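Local coordinates for Low molecular weight phosphotyrosine protein phosphatase 1 (PDB 7CUY), which removes phosphate from tyrosine-phosphorylated proteins and, as an acid phosphatase, probably also from small aryl and acyl phosphates, at residues A[5-10]-A[83-88]; A[11-16]-A[68-73]. All coordinates share one frame; numbering follows the deposited sequence.

Contact 1 (A[5-10]-A[83-88]); sequences VLMICL and YIFGMD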
ATOM      1  N   VAL A   5       2.418   5.534   8.048  1.00 15.64           N
ATOM      2  CA  VAL A   5       2.692   4.517   7.030  1.00 17.69           C
ATOM      3  C   VAL A   5       2.137   5.017   5.700  1.00 15.95           C
ATOM      4  O   VAL A   5       1.000   5.499   5.649  1.00 19.23           O
ATOM      5  CB  VAL A   5       2.049   3.160   7.391  1.00 20.24           C
ATOM      6  CG1 VAL A   5       2.101   2.191   6.202  1.00 14.80           C
ATOM      7  CG2 VAL A   5       2.738   2.523   8.592  1.00 16.24           C
ATOM      8  N   LEU A   6       2.920   4.884   4.627  1.00 14.87           N
ATOM      9  CA  LEU A   6       2.520   5.311   3.282  1.00 14.61           C
ATOM     10  C   LEU A   6       2.621   4.138   2.320  1.00 14.59           C
ATOM     11  O   LEU A   6       3.708   3.577   2.142  1.00 16.91           O
ATOM     12  CB  LEU A   6       3.401   6.465   2.793  1.00 14.46           C
ATOM     13  CG  LEU A   6       3.047   7.093   1.436  1.00 17.82           C
ATOM     14  CD1 LEU A   6       1.655   7.767   1.470  1.00 18.39           C
ATOM     15  CD2 LEU A   6       4.119   8.085   0.988  1.00 19.03           C
ATOM     16  N   MET A   7       1.505   3.752   1.701  1.00 16.39           N
ATOM     17  CA  MET A   7       1.534   2.693   0.690  1.00 15.22           C
ATOM     18  C   MET A   7       1.700   3.285  -0.705  1.00 17.76           C
ATOM     19  O   MET A   7       0.956   4.185  -1.084  1.00 18.60           O
ATOM     20  CB  MET A   7       0.260   1.850   0.730  1.00 17.12           C
ATOM     21  CG  MET A   7      -0.051   1.283   2.097  1.00 17.34           C
ATOM     22  SD  MET A   7       1.141   0.048   2.610  1.00 20.16           S
ATOM     23  CE  MET A   7       0.280  -0.662   4.050  1.00 16.27           C
ATOM     24  N   ILE A   8       2.638   2.743  -1.487  1.00 17.47           N
ATOM     25  CA  ILE A   8       2.985   3.260  -2.810  1.00 14.90           C
ATOM     26  C   ILE A   8       2.808   2.146  -3.833  1.00 20.96           C
ATOM     27  O   ILE A   8       3.271   1.017  -3.616  1.00 18.70           O
ATOM     28  CB  ILE A   8       4.452   3.755  -2.853  1.00 17.01           C
ATOM     29  CG1 ILE A   8       4.688   4.908  -1.878  1.00 15.96           C
ATOM     30  CG2 ILE A   8       4.879   4.116  -4.262  1.00 18.95           C
ATOM     31  CD1 ILE A   8       3.698   6.032  -2.031  1.00 19.90           C
ATOM     32  N   CYS A   9       2.190   2.465  -4.962  1.00 17.43           N
ATOM     33  CA  CYS A   9       2.336   1.612  -6.135  1.00 19.31           C
ATOM     34  C   CYS A   9       2.542   2.527  -7.340  1.00 23.27           C
ATOM     35  O   CYS A   9       2.764   3.737  -7.194  1.00 20.06           O
ATOM     36  CB  CYS A   9       1.148   0.658  -6.287  1.00 15.75           C
ATOM     37  SG  CYS A   9      -0.442   1.451  -6.612  1.00 20.89           S
ATOM     38  N   LEU A  10       2.484   1.946  -8.540  1.00 20.93           N
ATOM     39  CA  LEU A  10       2.870   2.711  -9.725  1.00 25.42           C
ATOM     40  C   LEU A  10       1.882   3.843  -9.996  1.00 25.34           C
ATOM     41  O   LEU A  10       2.296   4.976 -10.278  1.00 24.00           O
ATOM     42  CB  LEU A  10       2.992   1.792 -10.940  1.00 21.51           C
ATOM     43  CG  LEU A  10       3.343   2.437 -12.292  1.00 23.37           C
ATOM     44  CD1 LEU A  10       4.616   3.280 -12.188  1.00 20.23           C
ATOM     45  CD2 LEU A  10       3.508   1.382 -13.369  1.00 21.53           C
ATOM     46  N   TYR A  83       7.327   4.759   7.567  1.00 17.78           N
ATOM     47  CA  TYR A  83       7.387   3.571   6.734  1.00 16.62           C
ATOM     48  C   TYR A  83       6.787   3.899   5.383  1.00 15.76           C
ATOM     49  O   TYR A  83       5.672   4.417   5.315  1.00 15.93           O
ATOM     50  CB  TYR A  83       6.610   2.422   7.379  1.00 16.71           C
ATOM     51  CG  TYR A  83       7.085   2.128   8.778  1.00 19.24           C
ATOM     52  CD1 TYR A  83       8.260   1.414   8.990  1.00 19.19           C
ATOM     53  CD2 TYR A  83       6.365   2.567   9.883  1.00 20.04           C
ATOM     54  CE1 TYR A  83       8.710   1.141  10.284  1.00 26.47           C
ATOM     55  CE2 TYR A  83       6.797   2.314  11.172  1.00 23.12           C
ATOM     56  CZ  TYR A  83       7.972   1.591  11.370  1.00 25.01           C
ATOM     57  OH  TYR A  83       8.401   1.327  12.652  1.00 26.90           O
ATOM     58  N   ILE A  84       7.516   3.602   4.312  1.00 15.01           N
ATOM     59  CA  ILE A  84       6.994   3.705   2.955  1.00 15.41           C
ATOM     60  C   ILE A  84       7.124   2.338   2.291  1.00 15.86           C
ATOM     61  O   ILE A  84       8.214   1.764   2.273  1.00 15.82           O
ATOM     62  CB  ILE A  84       7.734   4.787   2.150  1.00 17.15           C
ATOM     63  CG1 ILE A  84       7.630   6.134   2.878  1.00 18.15           C
ATOM     64  CG2 ILE A  84       7.139   4.892   0.778  1.00 13.59           C
ATOM     65  CD1 ILE A  84       8.108   7.320   2.091  1.00 15.85           C
ATOM     66  N   PHE A  85       6.019   1.824   1.758  1.00 15.11           N
ATOM     67  CA  PHE A  85       5.925   0.476   1.205  1.00 16.33           C
ATOM     68  C   PHE A  85       5.745   0.508  -0.309  1.00 18.63           C
ATOM     69  O   PHE A  85       4.813   1.142  -0.811  1.00 16.58           O
ATOM     70  CB  PHE A  85       4.732  -0.290   1.799  1.00 19.46           C
ATOM     71  CG  PHE A  85       4.931  -0.765   3.217  1.00 17.76           C
ATOM     72  CD1 PHE A  85       5.618  -1.935   3.481  1.00 19.44           C
ATOM     73  CD2 PHE A  85       4.397  -0.061   4.274  1.00 19.49           C
ATOM     74  CE1 PHE A  85       5.772  -2.388   4.793  1.00 19.51           C
ATOM     75  CE2 PHE A  85       4.561  -0.497   5.578  1.00 19.00           C
ATOM     76  CZ  PHE A  85       5.247  -1.661   5.838  1.00 19.23           C
ATOM     77  N   GLY A  86       6.605  -0.235  -1.041  1.00 18.17           N
ATOM     78  CA  GLY A  86       6.322  -0.543  -2.425  1.00 14.39           C
ATOM     79  C   GLY A  86       5.608  -1.876  -2.545  1.00 15.91           C
ATOM     80  O   GLY A  86       5.579  -2.672  -1.615  1.00 15.56           O
ATOM     81  N   MET A  87       5.027  -2.119  -3.712  1.00 15.75           N
ATOM     82  CA  MET A  87       4.337  -3.379  -3.952  1.00 19.34           C
ATOM     83  C   MET A  87       5.188  -4.414  -4.684  1.00 21.10           C
ATOM     84  O   MET A  87       4.992  -5.618  -4.471  1.00 18.84           O
ATOM     85  CB  MET A  87       3.052  -3.131  -4.747  1.00 16.97           C
ATOM     86  CG  MET A  87       2.109  -2.126  -4.090  1.00 15.77           C
ATOM     87  SD  MET A  87       1.430  -2.712  -2.522  1.00 22.13           S
ATOM     88  CE  MET A  87       1.971  -1.445  -1.408  1.00 18.25           C
ATOM     89  N   ASP A  88       6.109  -3.980  -5.549  1.00 18.11           N
ATOM     90  CA  ASP A  88       6.916  -4.894  -6.353  1.00 21.54           C
ATOM     91  C   ASP A  88       8.321  -4.311  -6.501  1.00 21.74           C
ATOM     92  O   ASP A  88       8.616  -3.219  -6.014  1.00 19.06           O
ATOM     93  CB  ASP A  88       6.245  -5.171  -7.711  1.00 17.55           C
ATOM     94  CG  ASP A  88       6.095  -3.938  -8.556  1.00 19.41           C
ATOM     95  OD1 ASP A  88       6.769  -2.934  -8.264  1.00 23.31           O
ATOM     96  OD2 ASP A  88       5.289  -3.961  -9.520  1.00 21.55           O
TER

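Contact 2 (A[11-16]-A[68-73]); sequences GNICRS and HIVRQI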
ATOM      1  N   GLY A  11       0.577   3.561  -9.907  1.00 23.86           N
ATOM      2  CA  GLY A  11      -0.437   4.548 -10.254  1.00 24.88           C
ATOM      3  C   GLY A  11      -1.444   4.863  -9.160  1.00 22.84           C
ATOM      4  O   GLY A  11      -2.213   5.819  -9.289  1.00 20.71           O
ATOM      5  N   ASN A  12      -1.472   4.064  -8.083  1.00 22.00           N
ATOM      6  CA  ASN A  12      -2.299   4.359  -6.913  1.00 19.72           C
ATOM      7  C   ASN A  12      -3.794   4.245  -7.233  1.00 23.29           C
ATOM      8  O   ASN A  12      -4.634   4.895  -6.610  1.00 20.05           O
ATOM      9  CB  ASN A  12      -1.925   5.736  -6.343  1.00 20.53           C
ATOM     10  CG  ASN A  12      -2.681   6.113  -5.059  1.00 26.30           C
ATOM     11  OD1 ASN A  12      -3.189   7.240  -4.944  1.00 22.62           O
ATOM     12  ND2 ASN A  12      -2.729   5.197  -4.081  1.00 20.59           N
ATOM     13  N   ILE A  13      -4.145   3.416  -8.212  1.00 21.25           N
ATOM     14  CA  ILE A  13      -5.543   3.130  -8.499  1.00 22.15           C
ATOM     15  C   ILE A  13      -5.907   1.663  -8.290  1.00 24.55           C
ATOM     16  O   ILE A  13      -7.107   1.353  -8.190  1.00 24.00           O
ATOM     17  CB  ILE A  13      -5.928   3.574  -9.924  1.00 23.64           C
ATOM     18  CG1 ILE A  13      -5.016   2.929 -10.972  1.00 22.95           C
ATOM     19  CG2 ILE A  13      -5.864   5.067 -10.044  1.00 22.68           C
ATOM     20  CD1 ILE A  13      -5.569   3.078 -12.410  1.00 24.37           C
ATOM     21  N   CYS A  14      -4.935   0.749  -8.223  1.00 21.59           N
ATOM     22  CA  CYS A  14      -5.190  -0.680  -8.051  1.00 21.83           C
ATOM     23  C   CYS A  14      -4.660  -1.213  -6.727  1.00 23.31           C
ATOM     24  O   CYS A  14      -5.439  -1.639  -5.867  1.00 26.41           O
ATOM     25  CB  CYS A  14      -4.564  -1.498  -9.186  1.00 22.81           C
ATOM     26  SG  CYS A  14      -5.138  -1.142 -10.860  1.00 26.63           S
ATOM     27  N   ARG A  15      -3.341  -1.222  -6.540  1.00 23.52           N
ATOM     28  CA  ARG A  15      -2.750  -1.969  -5.434  1.00 21.47           C
ATOM     29  C   ARG A  15      -2.717  -1.177  -4.129  1.00 18.83           C
ATOM     30  O   ARG A  15      -3.271  -1.620  -3.123  1.00 19.08           O
ATOM     31  CB  ARG A  15      -1.342  -2.437  -5.817  1.00 20.94           C
ATOM     32  CG  ARG A  15      -1.354  -3.580  -6.810  1.00 19.59           C
ATOM     33  CD  ARG A  15       0.036  -3.854  -7.329  1.00 18.48           C
ATOM     34  NE  ARG A  15       0.539  -2.780  -8.182  1.00 22.75           N
ATOM     35  CZ  ARG A  15       1.774  -2.729  -8.670  1.00 22.36           C
ATOM     36  NH1 ARG A  15       2.649  -3.693  -8.382  1.00 15.81           N
ATOM     37  NH2 ARG A  15       2.134  -1.706  -9.438  1.00 20.71           N
ATOM     38  N   SER A  16      -2.064  -0.018  -4.118  1.00 19.17           N
ATOM     39  CA  SER A  16      -1.870   0.665  -2.838  1.00 18.73           C
ATOM     40  C   SER A  16      -3.157   1.183  -2.177  1.00 18.81           C
ATOM     41  O   SER A  16      -3.174   1.322  -0.948  1.00 17.82           O
ATOM     42  CB  SER A  16      -0.859   1.818  -2.993  1.00 18.25           C
ATOM     43  OG  SER A  16      -1.161   2.691  -4.064  1.00 18.63           O
ATOM     44  N   HIS A  68     -10.641   7.167  -1.488  1.00 37.49           N
ATOM     45  CA  HIS A  68      -9.350   7.805  -1.620  1.00 34.94           C
ATOM     46  C   HIS A  68      -9.261   8.524  -2.967  1.00 32.09           C
ATOM     47  O   HIS A  68      -9.866   8.112  -3.962  1.00 33.46           O
ATOM     48  CB  HIS A  68      -8.268   6.733  -1.414  1.00 31.68           C
ATOM     49  CG  HIS A  68      -7.020   6.933  -2.206  1.00 34.01           C
ATOM     50  ND1 HIS A  68      -5.956   7.685  -1.746  1.00 33.65           N
ATOM     51  CD2 HIS A  68      -6.649   6.445  -3.416  1.00 32.46           C
ATOM     52  CE1 HIS A  68      -4.989   7.664  -2.649  1.00 28.20           C
ATOM     53  NE2 HIS A  68      -5.387   6.921  -3.673  1.00 28.82           N
ATOM     54  N   ILE A  69      -8.542   9.642  -2.977  1.00 29.94           N
ATOM     55  CA  ILE A  69      -8.256  10.397  -4.193  1.00 27.28           C
ATOM     56  C   ILE A  69      -6.776  10.244  -4.513  1.00 26.75           C
ATOM     57  O   ILE A  69      -5.926  10.486  -3.648  1.00 25.66           O
ATOM     58  CB  ILE A  69      -8.608  11.887  -4.043  1.00 30.23           C
ATOM     59  CG1 ILE A  69     -10.061  12.073  -3.598  1.00 35.63           C
ATOM     60  CG2 ILE A  69      -8.374  12.609  -5.367  1.00 27.61           C
ATOM     61  CD1 ILE A  69     -10.540  13.505  -3.710  1.00 35.71           C
ATOM     62  N   VAL A  70      -6.471   9.889  -5.764  1.00 23.85           N
ATOM     63  CA  VAL A  70      -5.093   9.641  -6.181  1.00 23.95           C
ATOM     64  C   VAL A  70      -4.256  10.905  -6.057  1.00 23.91           C
ATOM     65  O   VAL A  70      -4.567  11.943  -6.654  1.00 26.41           O
ATOM     66  CB  VAL A  70      -5.048   9.112  -7.620  1.00 26.13           C
ATOM     67  CG1 VAL A  70      -3.601   9.006  -8.098  1.00 23.61           C
ATOM     68  CG2 VAL A  70      -5.756   7.767  -7.721  1.00 24.13           C
ATOM     69  N   ARG A  71      -3.160  10.811  -5.316  1.00 21.68           N
ATOM     70  CA  ARG A  71      -2.132  11.835  -5.333  1.00 21.06           C
ATOM     71  C   ARG A  71      -0.793  11.181  -5.633  1.00 23.91           C
ATOM     72  O   ARG A  71      -0.611   9.961  -5.475  1.00 21.06           O
ATOM     73  CB  ARG A  71      -2.062  12.609  -4.003  1.00 21.63           C
ATOM     74  CG  ARG A  71      -1.171  11.961  -2.947  1.00 22.12           C
ATOM     75  CD  ARG A  71      -1.000  12.851  -1.724  1.00 25.15           C
ATOM     76  NE  ARG A  71      -0.425  12.140  -0.580  1.00 26.43           N
ATOM     77  CZ  ARG A  71       0.882  12.009  -0.348  1.00 27.25           C
ATOM     78  NH1 ARG A  71       1.778  12.542  -1.178  1.00 23.94           N
ATOM     79  NH2 ARG A  71       1.297  11.337   0.722  1.00 23.62           N
ATOM     80  N   GLN A  72       0.154  12.007  -6.071  1.00 22.26           N
ATOM     81  CA  GLN A  72       1.485  11.532  -6.401  1.00 21.84           C
ATOM     82  C   GLN A  72       2.415  11.721  -5.211  1.00 24.06           C
ATOM     83  O   GLN A  72       2.288  12.689  -4.450  1.00 22.80           O
ATOM     84  CB  GLN A  72       2.034  12.253  -7.629  1.00 22.57           C
ATOM     85  CG  GLN A  72       3.063  11.455  -8.371  1.00 22.76           C
ATOM     86  CD  GLN A  72       3.595  12.197  -9.566  1.00 28.38           C
ATOM     87  OE1 GLN A  72       3.186  13.331  -9.832  1.00 23.34           O
ATOM     88  NE2 GLN A  72       4.507  11.566 -10.301  1.00 24.18           N
ATOM     89  N   ILE A  73       3.342  10.776  -5.050  1.00 21.25           N
ATOM     90  CA  ILE A  73       4.329  10.878  -3.989  1.00 21.04           C
ATOM     91  C   ILE A  73       5.133  12.165  -4.171  1.00 26.13           C
ATOM     92  O   ILE A  73       5.348  12.644  -5.295  1.00 24.95           O
ATOM     93  CB  ILE A  73       5.231   9.629  -4.004  1.00 20.84           C
ATOM     94  CG1 ILE A  73       6.179   9.590  -2.801  1.00 20.46           C
ATOM     95  CG2 ILE A  73       6.039   9.553  -5.300  1.00 23.47           C
ATOM     96  CD1 ILE A  73       6.946   8.251  -2.674  1.00 16.50           C
TER

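Contact 1 (A[5-10]-A[83-88])
Met7 runs alongside Phe85, both side chains leaving the same face of two adjacent parallel strands. From the backbone, Met7 CB stands 4.3 Å from Met87 CE. Met7 CG stands anti to the carbonyl carbon (chi1 -54°), and the chain then bends at chi2, which lays the sulfur beside the aromatic ring. Met7 SD sits 3.7 Å from Phe85 CD2 and 4.6 Å from the ring centroid, an oblique Met-aromatic contact, while the terminal Met7 CE lies 4.2 Å from Phe85 CD2. Val5 CG1 reaches the ring differently, in plane at its edge, 3.7 Å from Phe85 CE2. The strands are central neighbours in the four-stranded parallel sheet of the low molecular weight phosphatase fold, and three backbone hydrogen bonds tie them: Leu6 N to Tyr83 O, Phe85 N to Leu6 O, and Ile8 N to Phe85 O. On the Val5-Met7-Phe85 face, Met7 also touches Ser16 and Met23 of helix 15-29, and Phe148 of helix 132-153 meets the rings of Tyr83 and Phe85 edge-to-face. Leu6 and Ile84 face the other side, where Ile84 CG2 lies 3.6 Å from Ile8 CG1. Past the last bridge, the CB of Met87 points toward strand 3-9. Met87 CG lies 3.4 Å from Ile8 O and also packs on CB of Cys9, the nucleophile by similarity. Cys9 leads into the phosphate-binding loop, and its side chain adjoins a bound HEPES buffer molecule.

Contact 2 (A[11-16]-A[68-73])
Asn12 OD1 accepts a hydrogen bond of 2.6 Å from His68 NE2. The bond is short but bent, with an N-H...O angle of 130°. The oxygen lies almost in the imidazole plane, whereas the donor stands above the carboxamide plane, 35° out of it; amide and ring are turned 78° against each other. The other end of the amide, ND2, donates to Ser39 OG on strand 35-41 and approaches Ser16 OG, whose position is less certain. Held at both ends, the amide is probably restrained in its rotation. Val70 packs alongside with both methyl groups. Val70 CG1 lies 3.6 Å from Asn12 OD1 and 3.7 Å from Gly11 O; Val70 CG2 touches Asn12 O at 3.3 Å and Ile13 CG2 at 3.6 Å. Residues 9-15 form the C-X5-R phosphate-binding loop of protein tyrosine phosphatases. The backbone N atoms of Gly11, Ile13 and Cys14 bind the sulfonate oxygens of a HEPES molecule, joined by Arg15 NE, consistent with an anion site for the substrate phosphate. The loop at 68-73 backs the binding loop, lying between strand 35-41, where Arg71 forms a salt bridge with Asp38, and the start of helix 15-29, where His68 touches Pro17 and Glu20.

Overall arrangement
The centres of contacts 1 and 2 lie about 10 Å apart, and strand 3-9 followed directly by helix 15-29 joins them through the phosphate-binding loop. Along the chain, contact 2 is nested inside the loop closed by contact 1: segments 5-10 and 11-16 are consecutive, then come 68-73 and finally 83-88. Contact 1 lies in the middle of the parallel sheet, close to the centre of the chain; contact 2 sits beyond the C-terminal end of strand 3-9. Asp88 OD2, at the N-cap of helix 89-98, joins them through a 2.9 Å salt bridge to Arg15 NH1. Together they frame the site where, by similarity, Cys9 attacks the phosphate and Arg15 takes part in catalysis.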